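Local coordinates for adenine phosphoribosyltransferase (Leishmania donovani, PDB 1QB7), which probably catalyses the transfer of phosphoribosyl from 5-phospho-alpha-D-ribose 1-diphosphate to adenine, giving AMP and diphosphate in purine salvage, at residues Asp43-Ser46 with Ile47-Pro51; Gln63-Arg66 with Ala67-Pro70; Leu99-Ala103 with Asp104-Gly108. All blocks are in the same frame, centred on the assembly; numbering follows the deposited sequence.

Interaction 1: residues Asp43-Ser46 with Ile47-Pro51; sequences DVSS and ITESP
V44 O takes two amide protons at the start of the helical turn 45-48: T48 N at 3.0 Å, nearly straight (N-H...O 168°) and in the carbonyl plane, and I47 N from above that plane. One residue on, E49 N reaches S45 O at 2.9 Å. The backbone sets E49 CB 3.1 Å from this same S45 O; with CG anti to the carbonyl carbon of E49 (chi1 -73°), the side chain folds back over it, CG at 3.2 Å. The chain then runs on extended until OE2 lies 3.6 Å from S45 CB. A water bridges the polar ends, donating to E49 OE2 and sitting 2.8 Å from S45 OG. The other oxygen, E49 OE1, forms a salt bridge with R131 of the second subunit, and T48 OG1 is hydrogen-bonded to F97 O of that subunit. At the front of the turn D43 accepts through both its side chain and its carbonyl: OD1 from S45 N, met from above the carboxylate plane, and D43 O from S46 OG at 2.6 Å as well as S46 N. The D43-S45 bond is an Asx turn capping a one-turn helix at the dimer interface, just after the adenine-binding A42.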
loop_
_atom_site.group_PDB
_atom_site.type_symbol
_atom_site.label_atom_id
_atom_site.label_comp_id
_atom_site.label_asym_id
_atom_site.label_seq_id
_atom_site.Cartn_x
_atom_site.Cartn_y
_atom_site.Cartn_z
ATOM N N ASP A 43 12.636 8.503 1.600
ATOM C CA ASP A 43 11.355 8.514 0.895
ATOM C C ASP A 43 11.088 7.305 -0.026
ATOM O O ASP A 43 11.775 7.105 -1.032
ATOM C CB ASP A 43 11.255 9.827 0.113
ATOM C CG ASP A 43 9.886 10.060 -0.494
ATOM O OD1 ASP A 43 8.915 9.366 -0.135
ATOM O OD2 ASP A 43 9.789 10.961 -1.344
ATOM N N VAL A 44 10.054 6.532 0.305
ATOM C CA VAL A 44 9.698 5.361 -0.489
ATOM C C VAL A 44 9.269 5.764 -1.910
ATOM O O VAL A 44 9.397 4.987 -2.856
ATOM C CB VAL A 44 8.603 4.519 0.218
ATOM C CG1 VAL A 44 7.252 5.218 0.151
ATOM C CG2 VAL A 44 8.544 3.119 -0.378
ATOM N N SER A 45 8.811 7.005 -2.063
ATOM C CA SER A 45 8.393 7.507 -3.372
ATOM C C SER A 45 9.552 7.578 -4.357
ATOM O O SER A 45 9.347 7.442 -5.558
ATOM C CB SER A 45 7.748 8.889 -3.257
ATOM O OG SER A 45 6.492 8.807 -2.614
ATOM N N SER A 46 10.763 7.821 -3.857
ATOM C CA SER A 46 11.930 7.887 -4.735
ATOM C C SER A 46 12.183 6.509 -5.356
ATOM O O SER A 46 12.856 6.392 -6.377
ATOM C CB SER A 46 13.166 8.370 -3.972
ATOM O OG SER A 46 13.516 7.467 -2.947
ATOM N N ILE A 47 11.627 5.474 -4.739
ATOM C CA ILE A 47 11.770 4.114 -5.236
ATOM C C ILE A 47 10.601 3.753 -6.165
ATOM O O ILE A 47 10.817 3.319 -7.304
ATOM C CB ILE A 47 11.863 3.097 -4.062
ATOM C CG1 ILE A 47 13.082 3.420 -3.188
ATOM C CG2 ILE A 47 11.917 1.662 -4.578
ATOM C CD1 ILE A 47 14.371 3.692 -3.978
ATOM N N THR A 48 9.370 3.978 -5.693
ATOM C CA THR A 48 8.173 3.649 -6.478
ATOM C C THR A 48 8.017 4.500 -7.738
ATOM O O THR A 48 7.377 4.070 -8.688
ATOM C CB THR A 48 6.852 3.716 -5.635
ATOM O OG1 THR A 48 6.574 5.071 -5.269
ATOM C CG2 THR A 48 6.967 2.875 -4.368
ATOM N N GLU A 49 8.592 5.699 -7.746
ATOM C CA GLU A 49 8.512 6.573 -8.916
ATOM C C GLU A 49 9.599 6.241 -9.941
ATOM O O GLU A 49 9.640 6.820 -11.024
ATOM C CB GLU A 49 8.604 8.039 -8.507
ATOM C CG GLU A 49 7.356 8.563 -7.818
ATOM C CD GLU A 49 7.494 9.995 -7.336
ATOM O OE1 GLU A 49 8.275 10.770 -7.923
ATOM O OE2 GLU A 49 6.810 10.356 -6.363
ATOM N N SER A 50 10.488 5.323 -9.579
ATOM C CA SER A 50 11.564 4.888 -10.462
ATOM C C SER A 50 11.185 3.519 -11.030
ATOM O O SER A 50 11.347 2.492 -10.365
ATOM C CB SER A 50 12.887 4.796 -9.697
ATOM O OG SER A 50 13.870 4.123 -10.473
ATOM N N PRO A 51 10.641 3.492 -12.259
ATOM C CA PRO A 51 10.231 2.250 -12.921
ATOM C C PRO A 51 11.306 1.167 -12.933
ATOM O O PRO A 51 11.034 0.008 -12.616
ATOM C CB PRO A 51 9.893 2.721 -14.333
ATOM C CG PRO A 51 9.363 4.081 -14.103
ATOM C CD PRO A 51 10.346 4.654 -13.118
HETATM O O HOH W 1 4.827 9.776 -4.586
#

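Interaction 2: residues Gln63-Arg66 with Ala67-Pro70; sequences QRYR and AMSP
M68 CE touches two side chains of the preceding turn, 3.8 Å from Y65 CD1 and 3.9 Å from R64 NE. It approaches the tyrosine ring obliquely but lies over one face of the R64 guanidinium. The sulfur takes a different place: M68 SD is in the plane of the Y65 ring, at its edge, 5.2 Å from the centroid. The thioether gets there by leaving with CG anti to the backbone N (chi1 -163°), staying extended through chi2 and bending at chi3 (-78°), which turns the methyl in toward the ring and the guanidinium. R64 also lays its CG 4.1 Å above one face of the ring, offset toward the rim. Both polar ends are fixed from outside the turn: E170 OE2 receives Y65 OH and makes a salt bridge with R64 NE, and M68 packs on V169 and E170 of the same strand. In the backbone the helix is running out. A67 N still donates to Q63 O at 3.1 Å, but the A67 N to R64 O and M68 N to Y65 O bonds are weak. This is a Met-aromatic contact at the C-terminal end of helix 51-67, where R64, Y65 and M68 join that end to strand 167-173 of the central sheet.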
loop_
_atom_site.group_PDB
_atom_site.type_symbol
_atom_site.label_atom_id
_atom_site.label_comp_id
_atom_site.label_asym_id
_atom_site.label_seq_id
_atom_site.Cartn_x
_atom_site.Cartn_y
_atom_site.Cartn_z
ATOM N N GLN A 63 12.709 -13.900 -7.869
ATOM C CA GLN A 63 13.711 -14.931 -8.153
ATOM C C GLN A 63 14.157 -15.594 -6.860
ATOM O O GLN A 63 14.293 -16.816 -6.786
ATOM C CB GLN A 63 14.919 -14.328 -8.865
ATOM C CG GLN A 63 14.645 -13.968 -10.313
ATOM C CD GLN A 63 15.635 -12.963 -10.872
ATOM O OE1 GLN A 63 16.652 -12.657 -10.241
ATOM N NE2 GLN A 63 15.333 -12.427 -12.054
ATOM N N ARG A 64 14.329 -14.780 -5.826
ATOM C CA ARG A 64 14.750 -15.285 -4.536
ATOM C C ARG A 64 13.779 -16.320 -3.989
ATOM O O ARG A 64 14.183 -17.425 -3.630
ATOM C CB ARG A 64 14.897 -14.138 -3.539
ATOM C CG ARG A 64 15.247 -14.593 -2.148
ATOM C CD ARG A 64 15.406 -13.415 -1.226
ATOM N NE ARG A 64 15.749 -13.835 0.127
ATOM C CZ ARG A 64 16.952 -14.261 0.503
ATOM N NH1 ARG A 64 17.945 -14.321 -0.373
ATOM N NH2 ARG A 64 17.160 -14.621 1.765
ATOM N N TYR A 65 12.495 -15.983 -3.970
ATOM C CA TYR A 65 11.501 -16.896 -3.424
ATOM C C TYR A 65 11.168 -18.111 -4.283
ATOM O O TYR A 65 10.806 -19.157 -3.748
ATOM C CB TYR A 65 10.262 -16.119 -2.976
ATOM C CG TYR A 65 10.623 -15.059 -1.952
ATOM C CD1 TYR A 65 11.338 -15.399 -0.803
ATOM C CD2 TYR A 65 10.332 -13.712 -2.170
ATOM C CE1 TYR A 65 11.762 -14.430 0.102
ATOM C CE2 TYR A 65 10.756 -12.728 -1.269
ATOM C CZ TYR A 65 11.472 -13.098 -0.138
ATOM O OH TYR A 65 11.931 -12.142 0.738
ATOM N N ARG A 66 11.323 -17.984 -5.602
ATOM C CA ARG A 66 11.080 -19.102 -6.523
ATOM C C ARG A 66 12.187 -20.139 -6.354
ATOM O O ARG A 66 11.962 -21.340 -6.509
ATOM C CB ARG A 66 11.043 -18.627 -7.981
ATOM C CG ARG A 66 9.716 -18.031 -8.394
ATOM C CD ARG A 66 9.650 -17.729 -9.888
ATOM N NE ARG A 66 8.322 -17.235 -10.263
ATOM C CZ ARG A 66 8.087 -16.341 -11.222
ATOM N NH1 ARG A 66 9.092 -15.838 -11.925
ATOM N NH2 ARG A 66 6.849 -15.909 -11.446
ATOM N N ALA A 67 13.382 -19.656 -6.024
ATOM C CA ALA A 67 14.544 -20.505 -5.814
ATOM C C ALA A 67 14.581 -21.072 -4.395
ATOM O O ALA A 67 15.272 -22.056 -4.125
ATOM C CB ALA A 67 15.818 -19.713 -6.092
ATOM N N MET A 68 13.810 -20.470 -3.496
ATOM C CA MET A 68 13.779 -20.891 -2.100
ATOM C C MET A 68 13.088 -22.231 -1.845
ATOM O O MET A 68 12.081 -22.561 -2.480
ATOM C CB MET A 68 13.135 -19.796 -1.251
ATOM C CG MET A 68 13.390 -19.916 0.231
ATOM S SD MET A 68 12.865 -18.437 1.102
ATOM C CE MET A 68 14.193 -17.310 0.754
ATOM N N SER A 69 13.631 -22.988 -0.894
ATOM C CA SER A 69 13.081 -24.288 -0.530
ATOM C C SER A 69 13.242 -24.570 0.971
ATOM O O SER A 69 14.351 -24.500 1.509
ATOM C CB SER A 69 13.749 -25.395 -1.351
ATOM O OG SER A 69 13.104 -26.639 -1.136
ATOM N N PRO A 70 12.119 -24.802 1.684
ATOM C CA PRO A 70 10.753 -24.806 1.142
ATOM C C PRO A 70 10.287 -23.386 0.810
ATOM O O PRO A 70 10.682 -22.416 1.468
ATOM C CB PRO A 70 9.939 -25.434 2.276
ATOM C CG PRO A 70 10.668 -24.978 3.507
ATOM C CD PRO A 70 12.119 -25.166 3.114
#

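Interaction 3: residues Leu99-Ala103 with Asp104-Gly108; sequences LMRKA and DKNAG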
loop_
_atom_site.group_PDB
_atom_site.type_symbol
_atom_site.label_atom_id
_atom_site.label_comp_id
_atom_site.label_asym_id
_atom_site.label_seq_id
_atom_site.Cartn_x
_atom_site.Cartn_y
_atom_site.Cartn_z
ATOM N N LEU A 99 -2.324 -8.381 4.875
ATOM C CA LEU A 99 -2.089 -7.021 5.351
ATOM C C LEU A 99 -1.988 -6.890 6.865
ATOM O O LEU A 99 -2.860 -7.363 7.593
ATOM C CB LEU A 99 -3.231 -6.102 4.896
ATOM C CG LEU A 99 -3.496 -5.762 3.431
ATOM C CD1 LEU A 99 -3.843 -6.989 2.613
ATOM C CD2 LEU A 99 -4.641 -4.774 3.387
ATOM N N MET A 100 -0.921 -6.260 7.341
ATOM C CA MET A 100 -0.801 -6.015 8.771
ATOM C C MET A 100 -1.158 -4.540 8.952
ATOM O O MET A 100 -0.473 -3.655 8.437
ATOM C CB MET A 100 0.603 -6.300 9.302
ATOM C CG MET A 100 0.687 -6.141 10.814
ATOM S SD MET A 100 2.281 -6.565 11.520
ATOM C CE MET A 100 3.174 -5.042 11.268
ATOM N N ARG A 101 -2.267 -4.287 9.635
ATOM C CA ARG A 101 -2.734 -2.923 9.851
ATOM C C ARG A 101 -3.239 -2.734 11.274
ATOM O O ARG A 101 -3.398 -3.701 12.018
ATOM C CB ARG A 101 -3.890 -2.604 8.896
ATOM C CG ARG A 101 -3.764 -3.172 7.481
ATOM C CD ARG A 101 -4.831 -2.587 6.568
ATOM N NE ARG A 101 -4.624 -1.153 6.417
ATOM C CZ ARG A 101 -5.360 -0.349 5.658
ATOM N NH1 ARG A 101 -6.388 -0.823 4.969
ATOM N NH2 ARG A 101 -5.068 0.941 5.604
ATOM N N LYS A 102 -3.478 -1.480 11.656
ATOM C CA LYS A 102 -4.031 -1.188 12.971
ATOM C C LYS A 102 -5.453 -1.745 12.951
ATOM O O LYS A 102 -6.055 -1.867 11.883
ATOM C CB LYS A 102 -4.048 0.319 13.242
ATOM C CG LYS A 102 -2.685 0.899 13.576
ATOM C CD LYS A 102 -2.786 2.343 14.037
ATOM C CE LYS A 102 -1.401 2.947 14.286
ATOM N NZ LYS A 102 -0.620 2.157 15.282
ATOM N N ALA A 103 -5.980 -2.097 14.120
ATOM C CA ALA A 103 -7.321 -2.666 14.229
ATOM C C ALA A 103 -8.408 -1.849 13.539
ATOM O O ALA A 103 -9.278 -2.411 12.877
ATOM C CB ALA A 103 -7.684 -2.901 15.698
ATOM N N ASP A 104 -8.327 -0.526 13.645
ATOM C CA ASP A 104 -9.334 0.341 13.037
ATOM C C ASP A 104 -9.260 0.478 11.513
ATOM O O ASP A 104 -9.976 1.293 10.920
ATOM C CB ASP A 104 -9.352 1.720 13.714
ATOM C CG ASP A 104 -8.065 2.513 13.503
ATOM O OD1 ASP A 104 -7.143 2.042 12.802
ATOM O OD2 ASP A 104 -7.987 3.636 14.045
ATOM N N LYS A 105 -8.397 -0.325 10.890
ATOM C CA LYS A 105 -8.236 -0.330 9.436
ATOM C C LYS A 105 -8.475 -1.721 8.848
ATOM O O LYS A 105 -8.672 -1.855 7.642
ATOM C CB LYS A 105 -6.831 0.143 9.037
ATOM C CG LYS A 105 -6.542 1.601 9.313
ATOM C CD LYS A 105 -7.495 2.502 8.555
ATOM C CE LYS A 105 -7.324 3.954 8.975
ATOM N NZ LYS A 105 -5.926 4.418 8.752
ATOM N N ASN A 106 -8.470 -2.746 9.704
ATOM C CA ASN A 106 -8.653 -4.138 9.279
ATOM C C ASN A 106 -10.063 -4.711 9.494
ATOM O O ASN A 106 -10.731 -4.387 10.479
ATOM C CB ASN A 106 -7.621 -5.037 9.979
ATOM C CG ASN A 106 -6.487 -5.463 9.063
ATOM O OD1 ASN A 106 -6.515 -5.200 7.861
ATOM N ND2 ASN A 106 -5.484 -6.135 9.626
ATOM N N ALA A 107 -10.476 -5.608 8.592
ATOM C CA ALA A 107 -11.791 -6.255 8.650
ATOM C C ALA A 107 -11.740 -7.714 9.138
ATOM O O ALA A 107 -10.714 -8.392 9.009
ATOM C CB ALA A 107 -12.470 -6.181 7.278
ATOM N N GLY A 108 -12.866 -8.184 9.680
ATOM C CA GLY A 108 -12.981 -9.544 10.190
ATOM C C GLY A 108 -12.543 -9.696 11.641
ATOM O O GLY A 108 -12.338 -8.700 12.344
HETATM O O HOH W 2 -8.301 -2.922 5.055
#
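K102 O and A103 O hold the turn that follows strand 97-100: K105 N donates to K102 O at 3.0 Å and N106 N to A103 O at 3.3 Å, each donor above the carbonyl plane it meets, while a further bond from N106 N to K102 O is weak. The R101 side chain bends at chi3 (64°) and crosses K105 at about a right angle, so that K105 CB lies 3.6 Å above one guanidinium face, toward its rim. A water ties the pair, accepting from R101 NH1 and donating to K105 O, 2.8 Å from each. N106 presents its amide with the plane perpendicular to the guanidinium; its OD1 touches the aliphatic part of the arginine, 3.4 Å from R101 CD. N106 ND2 is hydrogen-bonded to T129 OG1, the K102 ammonium goes off to E126, and a salt bridge from R101 NE to D79 would probably offset some of the positive charge that R101 and K105 bring close together. R101 NH2 also holds a citrate, probably from the crystallisation liquor. The result is two overlapping beta turns, the first close to type I, at the end of a strand outermost in the sheet within this chain, with R223 of the second subunit hydrogen-bonded to A103 O and N106 O.

The three contacts come in series along one chain, and none touches another: centres are about 25 Å apart for interactions 1 and 2 and for 1 and 3, and about 29 Å for 2 and 3. Interactions 1 and 3 lie nearer the ligands. The D43 side chain is about 7 Å from bound adenine, and that of K102 about 9 Å from the magnesium ion. They also meet across the dimer, where T48 of one subunit packs on L99 of the other and D43 on A107. Interaction 2 stands apart at the far end of helix 51-67, which begins at P51, the last residue of interaction 1; Y65 is about 11 Å, side chain to side chain, from the magnesium-binding D145.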